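PDB 1O7X: citrate synthase from Sulfolobus solfataricus, which is a mostly helical enzyme of the citrate synthase family, with two copies of the chain in its assembly. Local coordinates for residues 76-81 with 104-109. Residues are numbered along the deposited sequence; the frame is centred on the assembly and turned at random.
Sequences PQEVLD and ASIDKN
Ile106 reaches across to Pro76, Glu78 and Val79 with the end of its side chain. The bond from CA to CB heads toward segment 76-81, though CB stays back, and there the chain divides. CG1 lies beside the backbone N (chi1 -80°) and anti to the carbonyl carbon; it only carries the chain on, Ile106 CG1 staying 5.4 Å from Val79 CG2. The other branch, anti to the backbone N, skirts the Pro76 ring, with Ile106 CG2 4.5 Å from Pro76 CG. From CG1 the chain runs on extended, chi2 163°, which carries CD1 to the first turn of helix 77-85. CD1 makes the closest contacts: Ile106 CD1 is 4.0 Å from Val79 CG2, the two side chains crossing at a slant, 4.4 Å from Pro76 CB and 4.5 Å from Glu78 CB. In the mostly helical citrate synthase fold, this joins the N-terminal end of helix 77-85, where Pro76 holds the N-cap position, to the last turn of helix 92-106. No hydrogen bond crosses between the segments. Val79 also packs on Leu130 of helix 116-138. Asp107, centre of an inverse gamma turn, forms a salt bridge with Lys119, while Ile106 packs against Met86 of the second subunit.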
ATOM      1  N   PRO A  76       3.923  16.552  13.630  1.00 46.91           N
ATOM      2  CA  PRO A  76       3.388  16.329  14.966  1.00 46.27           C
ATOM      3  C   PRO A  76       4.304  15.397  15.744  1.00 46.10           C
ATOM      4  O   PRO A  76       4.873  14.464  15.165  1.00 45.40           O
ATOM      5  CB  PRO A  76       2.018  15.734  14.693  1.00 45.84           C
ATOM      6  CG  PRO A  76       1.630  16.234  13.352  1.00 46.40           C
ATOM      7  CD  PRO A  76       2.914  16.345  12.565  1.00 46.63           C
ATOM      8  N   GLN A  77       4.465  15.581  17.056  1.00 46.03           N
ATOM      9  CA  GLN A  77       5.355  14.733  17.842  1.00 46.31           C
ATOM     10  C   GLN A  77       4.951  13.268  17.909  1.00 44.95           C
ATOM     11  O   GLN A  77       5.817  12.397  18.095  1.00 44.56           O
ATOM     12  CB  GLN A  77       5.572  15.320  19.237  1.00 47.85           C
ATOM     13  CG  GLN A  77       6.493  14.568  20.173  1.00 49.57           C
ATOM     14  CD  GLN A  77       7.972  14.760  19.920  1.00 51.34           C
ATOM     15  OE1 GLN A  77       8.424  15.805  19.427  1.00 52.39           O
ATOM     16  NE2 GLN A  77       8.794  13.760  20.257  1.00 51.54           N
ATOM     17  N   GLU A  78       3.693  12.951  17.674  1.00 43.28           N
ATOM     18  CA  GLU A  78       3.169  11.592  17.696  1.00 42.01           C
ATOM     19  C   GLU A  78       3.800  10.774  16.581  1.00 39.71           C
ATOM     20  O   GLU A  78       4.185   9.641  16.850  1.00 39.28           O
ATOM     21  CB  GLU A  78       1.652  11.530  17.565  1.00 42.73           C
ATOM     22  CG  GLU A  78       0.936  12.323  18.642  1.00 44.34           C
ATOM     23  CD  GLU A  78       1.146  13.820  18.480  1.00 45.08           C
ATOM     24  OE1 GLU A  78       1.161  14.261  17.317  1.00 44.90           O
ATOM     25  OE2 GLU A  78       1.327  14.505  19.505  1.00 45.98           O
ATOM     26  N   VAL A  79       3.936  11.357  15.399  1.00 37.89           N
ATOM     27  CA  VAL A  79       4.612  10.635  14.330  1.00 36.91           C
ATOM     28  C   VAL A  79       6.038  10.287  14.777  1.00 36.42           C
ATOM     29  O   VAL A  79       6.440   9.114  14.691  1.00 36.20           O
ATOM     30  CB  VAL A  79       4.691  11.426  13.020  1.00 35.91           C
ATOM     31  CG1 VAL A  79       5.400  10.591  11.965  1.00 36.48           C
ATOM     32  CG2 VAL A  79       3.308  11.820  12.543  1.00 35.85           C
ATOM     33  N   LEU A  80       6.768  11.273  15.298  1.00 34.88           N
ATOM     34  CA  LEU A  80       8.123  10.973  15.730  1.00 35.39           C
ATOM     35  C   LEU A  80       8.088   9.973  16.870  1.00 36.45           C
ATOM     36  O   LEU A  80       8.906   9.051  16.794  1.00 37.96           O
ATOM     37  CB  LEU A  80       8.974  12.185  16.071  1.00 35.08           C
ATOM     38  CG  LEU A  80       9.021  13.282  15.001  1.00 34.98           C
ATOM     39  CD1 LEU A  80       9.448  14.608  15.609  1.00 34.66           C
ATOM     40  CD2 LEU A  80       9.941  12.850  13.872  1.00 35.45           C
ATOM     41  N   ASP A  81       7.172  10.073  17.838  1.00 36.31           N
ATOM     42  CA  ASP A  81       7.130   9.098  18.920  1.00 35.68           C
ATOM     43  C   ASP A  81       6.902   7.695  18.395  1.00 34.87           C
ATOM     44  O   ASP A  81       7.461   6.705  18.851  1.00 36.69           O
ATOM     45  CB  ASP A  81       6.041   9.406  19.931  1.00 38.11           C
ATOM     46  CG  ASP A  81       6.277  10.689  20.703  1.00 40.55           C
ATOM     47  OD1 ASP A  81       7.330  11.345  20.520  1.00 40.34           O
ATOM     48  OD2 ASP A  81       5.339  10.998  21.486  1.00 42.29           O
ATOM     49  N   ALA A 104      -1.144   9.858   7.699  1.00 31.58           N
ATOM     50  CA  ALA A 104      -2.392   9.674   6.970  1.00 34.13           C
ATOM     51  C   ALA A 104      -3.593   9.715   7.911  1.00 36.50           C
ATOM     52  O   ALA A 104      -4.631  10.287   7.587  1.00 37.17           O
ATOM     53  CB  ALA A 104      -2.381   8.358   6.216  1.00 32.67           C
ATOM     54  N   SER A 105      -3.459   9.105   9.084  1.00 39.49           N
ATOM     55  CA  SER A 105      -4.581   9.047  10.008  1.00 42.19           C
ATOM     56  C   SER A 105      -4.690  10.305  10.836  1.00 44.23           C
ATOM     57  O   SER A 105      -5.810  10.567  11.282  1.00 46.37           O
ATOM     58  CB  SER A 105      -4.587   7.749  10.795  1.00 42.07           C
ATOM     59  OG  SER A 105      -3.614   7.678  11.801  1.00 42.96           O
ATOM     60  N   ILE A 106      -3.699  11.147  10.958  1.00 46.80           N
ATOM     61  CA  ILE A 106      -3.816  12.405  11.685  1.00 49.68           C
ATOM     62  C   ILE A 106      -4.423  13.485  10.801  1.00 53.05           C
ATOM     63  O   ILE A 106      -4.984  14.474  11.260  1.00 53.97           O
ATOM     64  CB  ILE A 106      -2.413  12.869  12.147  1.00 48.41           C
ATOM     65  CG1 ILE A 106      -1.973  12.129  13.414  1.00 47.99           C
ATOM     66  CG2 ILE A 106      -2.330  14.356  12.381  1.00 47.33           C
ATOM     67  CD1 ILE A 106      -0.494  12.214  13.711  1.00 46.86           C
ATOM     68  N   ASP A 107      -4.317  13.332   9.490  1.00 57.62           N
ATOM     69  CA  ASP A 107      -4.777  14.297   8.501  1.00 61.34           C
ATOM     70  C   ASP A 107      -6.230  14.229   8.129  1.00 64.00           C
ATOM     71  O   ASP A 107      -6.589  14.354   6.942  1.00 65.46           O
ATOM     72  CB  ASP A 107      -3.831  14.115   7.306  1.00 61.47           C
ATOM     73  CG  ASP A 107      -3.995  14.940   6.052  1.00 61.42           C
ATOM     74  OD1 ASP A 107      -3.801  16.172   6.140  1.00 61.53           O
ATOM     75  OD2 ASP A 107      -4.316  14.363   4.980  1.00 60.39           O
ATOM     76  N   LYS A 108      -7.193  14.198   9.042  1.00 66.99           N
ATOM     77  CA  LYS A 108      -8.617  14.139   8.723  1.00 69.47           C
ATOM     78  C   LYS A 108      -9.219  15.207   7.817  1.00 69.95           C
ATOM     79  O   LYS A 108     -10.440  15.142   7.580  1.00 70.59           O
ATOM     80  CB  LYS A 108      -9.414  14.141  10.046  1.00 70.38           C
ATOM     81  CG  LYS A 108      -9.599  12.793  10.701  1.00 71.37           C
ATOM     82  CD  LYS A 108     -11.072  12.459  10.928  1.00 72.22           C
ATOM     83  CE  LYS A 108     -11.612  11.582   9.806  1.00 72.89           C
ATOM     84  NZ  LYS A 108     -12.785  10.761  10.232  1.00 73.19           N
ATOM     85  N   ASN A 109      -8.515  16.211   7.321  1.00 69.84           N
ATOM     86  CA  ASN A 109      -9.053  17.268   6.477  1.00 69.30           C
ATOM     87  C   ASN A 109      -8.519  17.226   5.052  1.00 67.70           C
ATOM     88  O   ASN A 109      -7.875  18.177   4.584  1.00 68.18           O
ATOM     89  CB  ASN A 109      -8.697  18.589   7.174  1.00 71.12           C
ATOM     90  CG  ASN A 109      -9.312  19.839   6.591  1.00 72.61           C
ATOM     91  OD1 ASN A 109      -8.741  20.930   6.708  1.00 73.63           O
ATOM     92  ND2 ASN A 109     -10.461  19.737   5.934  1.00 73.23           N
TER